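Local structure of L-cysteine S-thiosulfotransferase subunit SoxA (Paracoccus denitrificans, 2C1D) at residues A[170-173]-A[178-181]; A[162-167]-A[238-243]; A[107-112]-A[217-222]. The protein pairs with SoxX as a diheme cytochrome that links thiosulfate to a cysteine of the carrier SoxY, initiating sulfur oxidation. All blocks are in the same frame, centred on the assembly; numbering follows the deposited sequence.

Contact 1: residues A[170-173]-A[178-181]; sequences YTRY and MSCA. With HEC (heme c), chain J.
Tyr173 and Met178 face each other as an antiparallel hydrogen-bonded pair, a single bridge closing the short loop ahead of the heme-attachment helix. Met178 N meets Tyr173 O at 3.0 Å (161°); the return bond from Tyr173 N to Met178 O is more bent, at 138°. Packing stays tight beside the bridge: the short side chain of Ser179 suits the close approach of its CB to Thr171 O, 3.1 Å, while its OG caps Asn182 N at the start of helix 180-184. Farther on, the small Ala181 lets its CB rest 3.5 Å from Tyr170 CE2. One side is looser and wetter. There a water binds Ser179 OG and only weakly Tyr170 O, and Arg172 lays its CG along Ser179 but, bent at chi3 (69°), sends its guanidinium on to Glu177 O and to Gly88 O and Thr89 O of the SoxX chain. Another water sits across the contact, between Thr171 O and Cys180 N. With Cys180 SG covalently bound to heme CAB (1.8 Å), as the first cysteine of a CXXCH motif, backbone bonds and water tie the thioether to the preceding loop, which probably helps to fix the position of this heme edge.

Contact 2: residues A[162-167]-A[238-243]; sequences WEHGKE and SDDFKA. With ZN (zinc ion), chain K.
His164 and Asp240 meet through a zinc ion held between two helices. From its backbone, His164 sets CG anti to the N (chi1 -155°), which swings the ring toward helix 239-251. Its CB lies against the methyl of Ala243, 4.2 Å from Ala243 CB, so the root of the side chain is apolar. CD2 then passes Asp240 OD1, which sits in the ring plane at the imidazole edge, and at the tip NE2 binds the zinc at 2.1 Å, with CD2 and CE1 flanking the metal at 3.1 and 3.0 Å on either side of NE2. Asp240 completes the pair lopsidedly: OD1 is 1.8 Å from the metal, whereas OD2 stays at 2.6 Å. Ring and carboxylate planes stand 81° apart, and the close approach of NE2 to OD1 reflects their shared metal. A neutral nitrogen donor and an anionic oxygen donor suit zinc well. One residue on, Gly165 lets the backbones come together: with no side chain in the way, its CA makes a CH...O contact with Ala243 O at 3.6 Å. Ala243 opposite is correspondingly small. The axes of segments 162-167 and 239-243 approach to 8.3 Å, at 95°. Such a near-perpendicular crossing of the first and last helices of a cytochrome c domain, closed by a glycine, is a hallmark of the fold, here bearing an interhelical zinc site at its edge.

Contact 3: residues A[107-112]-A[217-222]; sequences LMIMED and TAQHRF. With HEC (heme c), chain J.
Thr217 turns toward Glu111, whose OE2 ends 3.9 Å from Thr217 CB, and the two are joined through a water that donates to this carboxylate oxygen and accepts from Thr217 OG1. Threonine suits the spot because it also serves as the N-cap of helix 218-223: its OG1, placed between the backbone N and the carbonyl carbon (chi1 59°), takes the His220 N-H at 3.3 Å. Next, Ala218 starts the helix. Gln219 then packs with the aliphatic part of its side chain, its CG lying 3.7 Å from Ile109 CD1 and equally near Glu111 OE2. Ile109 and Gln219 reach for each other from opposite directions, whereas the carboxylate of Glu111 and the Gln219 amide stand almost perpendicular. Two waters thus lie at Glu111 OE2, the second reaching Gln219 N, and the buried carboxylate faces the N-terminal turn of the helix, whose dipole would probably favour its negative charge. This is where the two cytochrome c domains of SoxA meet: helix 110-122 belongs to the first, helix 218-223 to the second. On the first side, Asp112 OD2 accepts from Ile109 N and also pairs with Lys242. Beyond His220 the side chains on the heme-facing side follow. Arg221, bent at chi2 (67°), lays a guanidinium face over the meso carbon, its NH2 3.4 Å from heme CHA, consistent with its inferred role in binding substrate. A leucine here would probably deprive the heme edge of this flat cationic cover and leave an incoming anion without its mate. Phe222 follows, its CE2 meeting heme CMB at 3.5 Å while the carbonyl oxygen of Ala218 sits over one ring face, three residues before Cys225, the persulfide-bearing axial ligand of this heme.

Contact 3 is wholly buried near the middle of the chain and joins the two cytochrome c domains, whereas contacts 1 and 2 are partly buried and lie within the second domain. Contacts 1 and 3 reach the same heme at different atoms, one by a covalent thioether, the other by non-bonded cover. Contacts 1 and 2 are neighbours in sequence, since helix 159-170 runs into the loop of contact 1. Contacts 2 and 3 touch directly through the salt bridge from Lys242 NZ to Asp112 OD2. Chemistry follows place: contact 1 combines backbone bonds and waters at the SoxX interface, a metal pins crossing helices near the surface, and in contact 3 the polar links run through water alone, beside apolar contacts.

Contact 1: residues A[170-173]-A[178-181]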
loop_
_atom_site.group_PDB
_atom_site.type_symbol
_atom_site.label_atom_id
_atom_site.label_comp_id
_atom_site.label_asym_id
_atom_site.label_seq_id
_atom_site.Cartn_x
_atom_site.Cartn_y
_atom_site.Cartn_z
ATOM N N TYR A 170 4.153 8.237 -7.519
ATOM C CA TYR A 170 5.610 8.327 -7.562
ATOM C C TYR A 170 6.209 9.347 -6.579
ATOM O O TYR A 170 7.408 9.521 -6.548
ATOM C CB TYR A 170 6.038 8.657 -8.996
ATOM C CG TYR A 170 5.805 7.481 -9.910
ATOM C CD1 TYR A 170 4.629 7.352 -10.625
ATOM C CD2 TYR A 170 6.750 6.478 -10.009
ATOM C CE1 TYR A 170 4.411 6.245 -11.452
ATOM C CE2 TYR A 170 6.541 5.372 -10.805
ATOM C CZ TYR A 170 5.372 5.258 -11.524
ATOM O OH TYR A 170 5.196 4.159 -12.319
ATOM N N THR A 171 5.384 9.999 -5.770
ATOM C CA THR A 171 5.893 10.959 -4.768
ATOM C C THR A 171 6.370 10.228 -3.543
ATOM O O THR A 171 5.680 9.351 -3.022
ATOM C CB THR A 171 4.816 11.985 -4.405
ATOM O OG1 THR A 171 4.562 12.807 -5.536
ATOM C CG2 THR A 171 5.320 13.003 -3.334
ATOM N N ARG A 172 7.558 10.585 -3.068
ATOM C CA ARG A 172 8.164 9.837 -1.983
ATOM C C ARG A 172 7.818 10.555 -0.705
ATOM O O ARG A 172 8.444 11.556 -0.364
ATOM C CB ARG A 172 9.666 9.727 -2.177
ATOM C CG ARG A 172 10.024 8.902 -3.407
ATOM C CD ARG A 172 11.483 8.780 -3.662
ATOM N NE ARG A 172 12.097 7.958 -2.631
ATOM C CZ ARG A 172 13.244 7.343 -2.740
ATOM N NH1 ARG A 172 13.960 7.416 -3.871
ATOM N NH2 ARG A 172 13.681 6.625 -1.713
ATOM N N TYR A 173 6.768 10.077 -0.051
ATOM C CA TYR A 173 6.228 10.704 1.140
ATOM C C TYR A 173 6.940 10.381 2.463
ATOM O O TYR A 173 7.625 9.359 2.620
ATOM C CB TYR A 173 4.757 10.341 1.278
ATOM C CG TYR A 173 3.873 10.902 0.173
ATOM C CD1 TYR A 173 3.261 10.064 -0.771
ATOM C CD2 TYR A 173 3.639 12.273 0.074
ATOM C CE1 TYR A 173 2.446 10.579 -1.757
ATOM C CE2 TYR A 173 2.832 12.799 -0.921
ATOM C CZ TYR A 173 2.249 11.957 -1.842
ATOM O OH TYR A 173 1.438 12.513 -2.816
ATOM N N MET A 178 9.208 7.428 0.869
ATOM C CA MET A 178 8.792 6.263 0.106
ATOM C C MET A 178 7.513 6.516 -0.683
ATOM O O MET A 178 6.526 7.077 -0.184
ATOM C CB MET A 178 8.609 5.065 1.040
ATOM C CG MET A 178 9.891 4.521 1.611
ATOM S SD MET A 178 9.662 3.231 2.874
ATOM C CE MET A 178 11.447 2.992 3.294
ATOM N N SER A 179 7.537 6.081 -1.930
ATOM C CA SER A 179 6.408 6.192 -2.833
ATOM C C SER A 179 5.825 4.818 -3.030
ATOM O O SER A 179 6.496 3.822 -2.779
ATOM C CB SER A 179 6.850 6.679 -4.194
ATOM O OG SER A 179 7.603 5.633 -4.803
ATOM N N CYS A 180 4.576 4.789 -3.481
ATOM C CA CYS A 180 3.904 3.561 -3.902
ATOM C C CYS A 180 4.826 2.707 -4.760
ATOM O O CYS A 180 5.006 1.499 -4.524
ATOM C CB CYS A 180 2.661 3.880 -4.723
ATOM S SG CYS A 180 1.532 5.090 -4.026
ATOM N N ALA A 181 5.439 3.362 -5.734
ATOM C CA ALA A 181 6.335 2.711 -6.671
ATOM C C ALA A 181 7.590 2.111 -6.044
ATOM O O ALA A 181 8.023 1.044 -6.477
ATOM C CB ALA A 181 6.703 3.667 -7.777
HETATM FE FE HEC J . 1.158 -0.713 -0.427
HETATM C CHA HEC J . -0.510 -3.659 0.038
HETATM C CHB HEC J . -1.379 0.288 -2.565
HETATM C CHC HEC J . 2.684 2.274 -0.807
HETATM C CHD HEC J . 3.866 -1.890 1.252
HETATM N NA HEC J . -0.630 -1.555 -1.140
HETATM C C1A HEC J . -1.116 -2.786 -0.810
HETATM C C2A HEC J . -2.346 -2.992 -1.524
HETATM C C3A HEC J . -2.582 -1.876 -2.247
HETATM C C4A HEC J . -1.499 -0.960 -2.019
HETATM C CMA HEC J . -3.770 -1.581 -3.160
HETATM C CAA HEC J . -3.235 -4.259 -1.464
HETATM C CBA HEC J . -2.950 -5.124 -2.705
HETATM C CGA HEC J . -3.850 -6.354 -2.741
HETATM O O1A HEC J . -3.718 -7.145 -3.702
HETATM O O2A HEC J . -4.688 -6.563 -1.802
HETATM N NB HEC J . 0.742 0.927 -1.463
HETATM C C1B HEC J . -0.372 1.182 -2.247
HETATM C C2B HEC J . -0.348 2.557 -2.637
HETATM C C3B HEC J . 0.770 3.103 -2.173
HETATM C C4B HEC J . 1.455 2.102 -1.403
HETATM C CMB HEC J . -1.392 3.217 -3.541
HETATM C CAB HEC J . 1.218 4.570 -2.356
HETATM C CBB HEC J . 0.303 5.434 -1.820
HETATM N NC HEC J . 2.973 0.054 0.121
HETATM C C1C HEC J . 3.413 1.309 -0.162
HETATM C C2C HEC J . 4.725 1.494 0.428
HETATM C C3C HEC J . 5.070 0.327 1.006
HETATM C C4C HEC J . 3.953 -0.586 0.798
HETATM C CMC HEC J . 5.495 2.827 0.312
HETATM C CAC HEC J . 6.350 -0.143 1.777
HETATM C CBC HEC J . 7.015 0.599 2.674
HETATM N ND HEC J . 1.594 -2.443 0.487
HETATM C C1D HEC J . 2.796 -2.723 1.142
HETATM C C2D HEC J . 2.743 -4.054 1.713
HETATM C C3D HEC J . 1.380 -4.588 1.344
HETATM C C4D HEC J . 0.745 -3.532 0.588
HETATM C CMD HEC J . 3.823 -4.791 2.527
HETATM C CAD HEC J . 0.798 -5.989 1.651
HETATM C CBD HEC J . 1.427 -6.988 0.662
HETATM C CGD HEC J . 0.929 -6.804 -0.758
HETATM O O1D HEC J . 1.535 -6.078 -1.576
HETATM O O2D HEC J . -0.094 -7.385 -1.128
HETATM O O HOH W 1 9.337 6.752 -6.537
HETATM O O HOH W 2 3.559 7.728 -3.148
#

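Contact 2: residues A[162-167]-A[238-243]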
loop_
_atom_site.group_PDB
_atom_site.type_symbol
_atom_site.label_atom_id
_atom_site.label_comp_id
_atom_site.label_asym_id
_atom_site.label_seq_id
_atom_site.Cartn_x
_atom_site.Cartn_y
_atom_site.Cartn_z
ATOM N N TRP A 162 -6.002 11.488 -13.961
ATOM C CA TRP A 162 -5.102 10.337 -13.996
ATOM C C TRP A 162 -3.671 10.796 -13.754
ATOM O O TRP A 162 -2.911 10.186 -12.988
ATOM C CB TRP A 162 -5.255 9.650 -15.361
ATOM C CG TRP A 162 -4.479 8.413 -15.581
ATOM C CD1 TRP A 162 -4.865 7.138 -15.289
ATOM C CD2 TRP A 162 -3.197 8.306 -16.222
ATOM N NE1 TRP A 162 -3.893 6.257 -15.684
ATOM C CE2 TRP A 162 -2.861 6.943 -16.258
ATOM C CE3 TRP A 162 -2.292 9.232 -16.746
ATOM C CZ2 TRP A 162 -1.662 6.482 -16.781
ATOM C CZ3 TRP A 162 -1.113 8.785 -17.289
ATOM C CH2 TRP A 162 -0.803 7.412 -17.308
ATOM N N GLU A 163 -3.299 11.877 -14.416
ATOM C CA GLU A 163 -1.987 12.494 -14.226
ATOM C C GLU A 163 -1.765 12.948 -12.778
ATOM O O GLU A 163 -0.677 12.824 -12.253
ATOM C CB GLU A 163 -1.822 13.720 -15.152
ATOM C CG GLU A 163 -1.543 13.407 -16.617
ATOM C CD GLU A 163 -0.223 12.700 -16.882
ATOM O OE1 GLU A 163 0.725 12.723 -16.052
ATOM O OE2 GLU A 163 -0.134 12.092 -17.969
ATOM N N HIS A 164 -2.797 13.471 -12.149
ATOM C CA HIS A 164 -2.702 13.913 -10.754
ATOM C C HIS A 164 -2.445 12.685 -9.865
ATOM O O HIS A 164 -1.651 12.761 -8.946
ATOM C CB HIS A 164 -3.978 14.656 -10.337
ATOM C CG HIS A 164 -3.776 15.626 -9.218
ATOM N ND1 HIS A 164 -3.037 16.780 -9.360
ATOM C CD2 HIS A 164 -4.222 15.619 -7.945
ATOM C CE1 HIS A 164 -3.029 17.439 -8.214
ATOM N NE2 HIS A 164 -3.742 16.756 -7.340
ATOM N N GLY A 165 -3.102 11.553 -10.165
ATOM C CA GLY A 165 -2.887 10.326 -9.421
ATOM C C GLY A 165 -1.503 9.751 -9.678
ATOM O O GLY A 165 -0.844 9.252 -8.763
ATOM N N LYS A 166 -1.042 9.833 -10.923
ATOM C CA LYS A 166 0.281 9.345 -11.268
ATOM C C LYS A 166 1.333 10.054 -10.414
ATOM O O LYS A 166 2.227 9.416 -9.867
ATOM C CB LYS A 166 0.587 9.545 -12.771
ATOM C CG LYS A 166 1.945 9.007 -13.184
ATOM C CD LYS A 166 2.314 9.406 -14.637
ATOM C CE LYS A 166 3.804 9.171 -14.936
ATOM N NZ LYS A 166 4.016 9.280 -16.414
ATOM N N GLU A 167 1.223 11.375 -10.304
ATOM C CA GLU A 167 2.186 12.144 -9.512
ATOM C C GLU A 167 2.248 11.646 -8.046
ATOM O O GLU A 167 3.330 11.481 -7.490
ATOM C CB GLU A 167 1.854 13.649 -9.591
ATOM C CG GLU A 167 2.997 14.566 -9.177
ATOM C CD GLU A 167 2.551 15.965 -8.782
ATOM O OE1 GLU A 167 1.408 16.382 -9.117
ATOM O OE2 GLU A 167 3.361 16.657 -8.115
ATOM N N SER A 238 -11.021 11.793 -0.440
ATOM C CA SER A 238 -10.472 13.091 -0.873
ATOM C C SER A 238 -10.187 13.108 -2.369
ATOM O O SER A 238 -9.922 12.058 -2.977
ATOM C CB SER A 238 -9.184 13.429 -0.101
ATOM O OG SER A 238 -8.137 12.525 -0.399
ATOM N N ASP A 239 -10.247 14.305 -2.964
ATOM C CA ASP A 239 -9.986 14.484 -4.391
ATOM C C ASP A 239 -8.686 13.808 -4.824
ATOM O O ASP A 239 -8.638 13.130 -5.848
ATOM C CB ASP A 239 -9.953 15.988 -4.750
ATOM C CG ASP A 239 -11.291 16.673 -4.490
ATOM O OD1 ASP A 239 -12.289 15.932 -4.271
ATOM O OD2 ASP A 239 -11.455 17.935 -4.443
ATOM N N ASP A 240 -7.638 13.981 -4.036
ATOM C CA ASP A 240 -6.337 13.404 -4.383
ATOM C C ASP A 240 -6.378 11.849 -4.344
ATOM O O ASP A 240 -5.765 11.185 -5.180
ATOM C CB ASP A 240 -5.251 13.952 -3.462
ATOM C CG ASP A 240 -4.518 15.212 -4.028
ATOM O OD1 ASP A 240 -5.047 16.195 -4.643
ATOM O OD2 ASP A 240 -3.365 15.431 -3.818
ATOM N N PHE A 241 -7.103 11.273 -3.388
ATOM C CA PHE A 241 -7.219 9.801 -3.309
ATOM C C PHE A 241 -8.216 9.251 -4.342
ATOM O O PHE A 241 -8.128 8.080 -4.714
ATOM C CB PHE A 241 -7.559 9.328 -1.890
ATOM C CG PHE A 241 -6.351 9.017 -1.011
ATOM C CD1 PHE A 241 -6.552 8.591 0.282
ATOM C CD2 PHE A 241 -5.021 9.167 -1.461
ATOM C CE1 PHE A 241 -5.494 8.300 1.113
ATOM C CE2 PHE A 241 -3.949 8.876 -0.616
ATOM C CZ PHE A 241 -4.177 8.437 0.642
ATOM N N LYS A 242 -9.158 10.077 -4.803
ATOM C CA LYS A 242 -10.025 9.697 -5.927
ATOM C C LYS A 242 -9.185 9.625 -7.184
ATOM O O LYS A 242 -9.282 8.669 -7.966
ATOM C CB LYS A 242 -11.134 10.717 -6.156
ATOM C CG LYS A 242 -12.216 10.761 -5.130
ATOM C CD LYS A 242 -13.372 11.562 -5.673
ATOM C CE LYS A 242 -14.262 12.115 -4.584
ATOM N NZ LYS A 242 -15.372 12.907 -5.301
ATOM N N ALA A 243 -8.320 10.617 -7.369
ATOM C CA ALA A 243 -7.364 10.590 -8.472
ATOM C C ALA A 243 -6.392 9.410 -8.402
ATOM O O ALA A 243 -6.122 8.763 -9.405
ATOM C CB ALA A 243 -6.591 11.911 -8.565
HETATM ZN ZN ZN K . -3.984 17.428 -5.388
#

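Contact 3: residues A[107-112]-A[217-222]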
loop_
_atom_site.group_PDB
_atom_site.type_symbol
_atom_site.label_atom_id
_atom_site.label_comp_id
_atom_site.label_asym_id
_atom_site.label_seq_id
_atom_site.Cartn_x
_atom_site.Cartn_y
_atom_site.Cartn_z
ATOM N N LEU A 107 -15.296 13.406 -11.663
ATOM C CA LEU A 107 -14.673 12.134 -11.272
ATOM C C LEU A 107 -15.483 11.479 -10.140
ATOM O O LEU A 107 -15.737 12.096 -9.110
ATOM C CB LEU A 107 -13.230 12.303 -10.821
ATOM C CG LEU A 107 -12.471 10.990 -10.523
ATOM C CD1 LEU A 107 -12.420 10.122 -11.762
ATOM C CD2 LEU A 107 -11.041 11.247 -10.019
ATOM N N MET A 108 -15.857 10.216 -10.333
ATOM C CA MET A 108 -16.600 9.471 -9.338
ATOM C C MET A 108 -15.847 8.190 -8.988
ATOM O O MET A 108 -15.404 7.489 -9.881
ATOM C CB MET A 108 -17.992 9.116 -9.869
ATOM C CG MET A 108 -18.807 10.306 -10.355
ATOM S SD MET A 108 -19.433 11.263 -9.009
ATOM C CE MET A 108 -20.924 10.398 -8.501
ATOM N N ILE A 109 -15.665 7.944 -7.692
ATOM C CA ILE A 109 -15.394 6.608 -7.182
ATOM C C ILE A 109 -16.745 6.061 -6.790
ATOM O O ILE A 109 -17.723 6.798 -6.753
ATOM C CB ILE A 109 -14.393 6.598 -5.988
ATOM C CG1 ILE A 109 -14.930 7.368 -4.773
ATOM C CG2 ILE A 109 -13.077 7.174 -6.442
ATOM C CD1 ILE A 109 -13.996 7.418 -3.578
ATOM N N MET A 110 -16.804 4.777 -6.495
ATOM C CA MET A 110 -18.068 4.107 -6.319
ATOM C C MET A 110 -18.803 4.696 -5.147
ATOM O O MET A 110 -20.027 4.848 -5.193
ATOM C CB MET A 110 -17.871 2.606 -6.129
ATOM C CG MET A 110 -19.177 1.791 -6.247
ATOM S SD MET A 110 -19.832 1.816 -7.926
ATOM C CE MET A 110 -18.715 0.722 -8.682
ATOM N N GLU A 111 -18.046 5.045 -4.106
ATOM C CA GLU A 111 -18.570 5.665 -2.905
ATOM C C GLU A 111 -19.368 6.940 -3.246
ATOM O O GLU A 111 -20.372 7.231 -2.603
ATOM C CB GLU A 111 -17.425 6.017 -1.941
ATOM C CG GLU A 111 -16.750 4.837 -1.265
ATOM C CD GLU A 111 -15.555 4.290 -2.022
ATOM O OE1 GLU A 111 -15.539 4.342 -3.278
ATOM O OE2 GLU A 111 -14.638 3.765 -1.360
ATOM N N ASP A 112 -18.921 7.696 -4.246
ATOM C CA ASP A 112 -19.657 8.892 -4.646
ATOM C C ASP A 112 -21.002 8.548 -5.279
ATOM O O ASP A 112 -21.953 9.244 -5.040
ATOM C CB ASP A 112 -18.879 9.745 -5.627
ATOM C CG ASP A 112 -17.578 10.246 -5.068
ATOM O OD1 ASP A 112 -17.541 10.729 -3.902
ATOM O OD2 ASP A 112 -16.545 10.216 -5.767
ATOM N N THR A 217 -11.835 -1.015 1.795
ATOM C CA THR A 217 -11.917 -0.356 0.480
ATOM C C THR A 217 -10.545 0.116 0.040
ATOM O O THR A 217 -9.622 0.271 0.866
ATOM C CB THR A 217 -12.857 0.855 0.533
ATOM O OG1 THR A 217 -12.370 1.792 1.510
ATOM C CG2 THR A 217 -14.279 0.461 1.025
ATOM N N ALA A 218 -10.399 0.383 -1.256
ATOM C CA ALA A 218 -9.143 0.921 -1.748
ATOM C C ALA A 218 -8.828 2.260 -1.087
ATOM O O ALA A 218 -7.673 2.548 -0.835
ATOM C CB ALA A 218 -9.167 1.059 -3.255
ATOM N N GLN A 219 -9.850 3.068 -0.794
ATOM C CA GLN A 219 -9.634 4.379 -0.187
ATOM C C GLN A 219 -8.996 4.198 1.183
ATOM O O GLN A 219 -8.053 4.901 1.539
ATOM C CB GLN A 219 -10.942 5.184 -0.048
ATOM C CG GLN A 219 -11.501 5.771 -1.360
ATOM C CD GLN A 219 -10.550 6.681 -2.054
ATOM O OE1 GLN A 219 -10.157 6.447 -3.222
ATOM N NE2 GLN A 219 -10.180 7.731 -1.379
ATOM N N HIS A 220 -9.472 3.218 1.933
ATOM C CA HIS A 220 -8.935 3.001 3.265
ATOM C C HIS A 220 -7.520 2.401 3.213
ATOM O O HIS A 220 -6.680 2.723 4.046
ATOM C CB HIS A 220 -9.865 2.125 4.089
ATOM C CG HIS A 220 -9.381 1.889 5.489
ATOM N ND1 HIS A 220 -9.660 2.749 6.527
ATOM C CD2 HIS A 220 -8.607 0.906 6.014
ATOM C CE1 HIS A 220 -9.099 2.298 7.637
ATOM N NE2 HIS A 220 -8.445 1.187 7.349
ATOM N N ARG A 221 -7.257 1.542 2.234
ATOM C CA ARG A 221 -5.911 0.991 2.058
ATOM C C ARG A 221 -4.886 2.108 1.836
ATOM O O ARG A 221 -3.859 2.199 2.553
ATOM C CB ARG A 221 -5.861 0.005 0.901
ATOM C CG ARG A 221 -4.719 -1.024 1.056
ATOM C CD ARG A 221 -4.965 -1.957 2.216
ATOM N NE ARG A 221 -4.189 -3.184 2.199
ATOM C CZ ARG A 221 -2.974 -3.348 2.724
ATOM N NH1 ARG A 221 -2.320 -2.356 3.323
ATOM N NH2 ARG A 221 -2.413 -4.531 2.656
ATOM N N PHE A 222 -5.193 2.976 0.882
ATOM C CA PHE A 222 -4.371 4.152 0.593
ATOM C C PHE A 222 -4.080 5.013 1.816
ATOM O O PHE A 222 -2.953 5.471 1.997
ATOM C CB PHE A 222 -5.054 5.030 -0.458
ATOM C CG PHE A 222 -5.254 4.371 -1.797
ATOM C CD1 PHE A 222 -6.118 4.948 -2.722
ATOM C CD2 PHE A 222 -4.632 3.169 -2.134
ATOM C CE1 PHE A 222 -6.322 4.368 -3.984
ATOM C CE2 PHE A 222 -4.831 2.599 -3.373
ATOM C CZ PHE A 222 -5.675 3.206 -4.309
HETATM FE FE HEC J . 1.158 -0.713 -0.427
HETATM C CHA HEC J . -0.510 -3.659 0.038
HETATM C CHB HEC J . -1.379 0.288 -2.565
HETATM C CHC HEC J . 2.684 2.274 -0.807
HETATM C CHD HEC J . 3.866 -1.890 1.252
HETATM N NA HEC J . -0.630 -1.555 -1.140
HETATM C C1A HEC J . -1.116 -2.786 -0.810
HETATM C C2A HEC J . -2.346 -2.992 -1.524
HETATM C C3A HEC J . -2.582 -1.876 -2.247
HETATM C C4A HEC J . -1.499 -0.960 -2.019
HETATM C CMA HEC J . -3.770 -1.581 -3.160
HETATM C CAA HEC J . -3.235 -4.259 -1.464
HETATM C CBA HEC J . -2.950 -5.124 -2.705
HETATM C CGA HEC J . -3.850 -6.354 -2.741
HETATM O O1A HEC J . -3.718 -7.145 -3.702
HETATM O O2A HEC J . -4.688 -6.563 -1.802
HETATM N NB HEC J . 0.742 0.927 -1.463
HETATM C C1B HEC J . -0.372 1.182 -2.247
HETATM C C2B HEC J . -0.348 2.557 -2.637
HETATM C C3B HEC J . 0.770 3.103 -2.173
HETATM C C4B HEC J . 1.455 2.102 -1.403
HETATM C CMB HEC J . -1.392 3.217 -3.541
HETATM C CAB HEC J . 1.218 4.570 -2.356
HETATM C CBB HEC J . 0.303 5.434 -1.820
HETATM N NC HEC J . 2.973 0.054 0.121
HETATM C C1C HEC J . 3.413 1.309 -0.162
HETATM C C2C HEC J . 4.725 1.494 0.428
HETATM C C3C HEC J . 5.070 0.327 1.006
HETATM C C4C HEC J . 3.953 -0.586 0.798
HETATM C CMC HEC J . 5.495 2.827 0.312
HETATM C CAC HEC J . 6.350 -0.143 1.777
HETATM C CBC HEC J . 7.015 0.599 2.674
HETATM N ND HEC J . 1.594 -2.443 0.487
HETATM C C1D HEC J . 2.796 -2.723 1.142
HETATM C C2D HEC J . 2.743 -4.054 1.713
HETATM C C3D HEC J . 1.380 -4.588 1.344
HETATM C C4D HEC J . 0.745 -3.532 0.588
HETATM C CMD HEC J . 3.823 -4.791 2.527
HETATM C CAD HEC J . 0.798 -5.989 1.651
HETATM C CBD HEC J . 1.427 -6.988 0.662
HETATM C CGD HEC J . 0.929 -6.804 -0.758
HETATM O O1D HEC J . 1.535 -6.078 -1.576
HETATM O O2D HEC J . -0.094 -7.385 -1.128
HETATM O O HOH W 3 -13.892 4.065 1.172
HETATM O O HOH W 4 -12.376 2.724 -2.580
#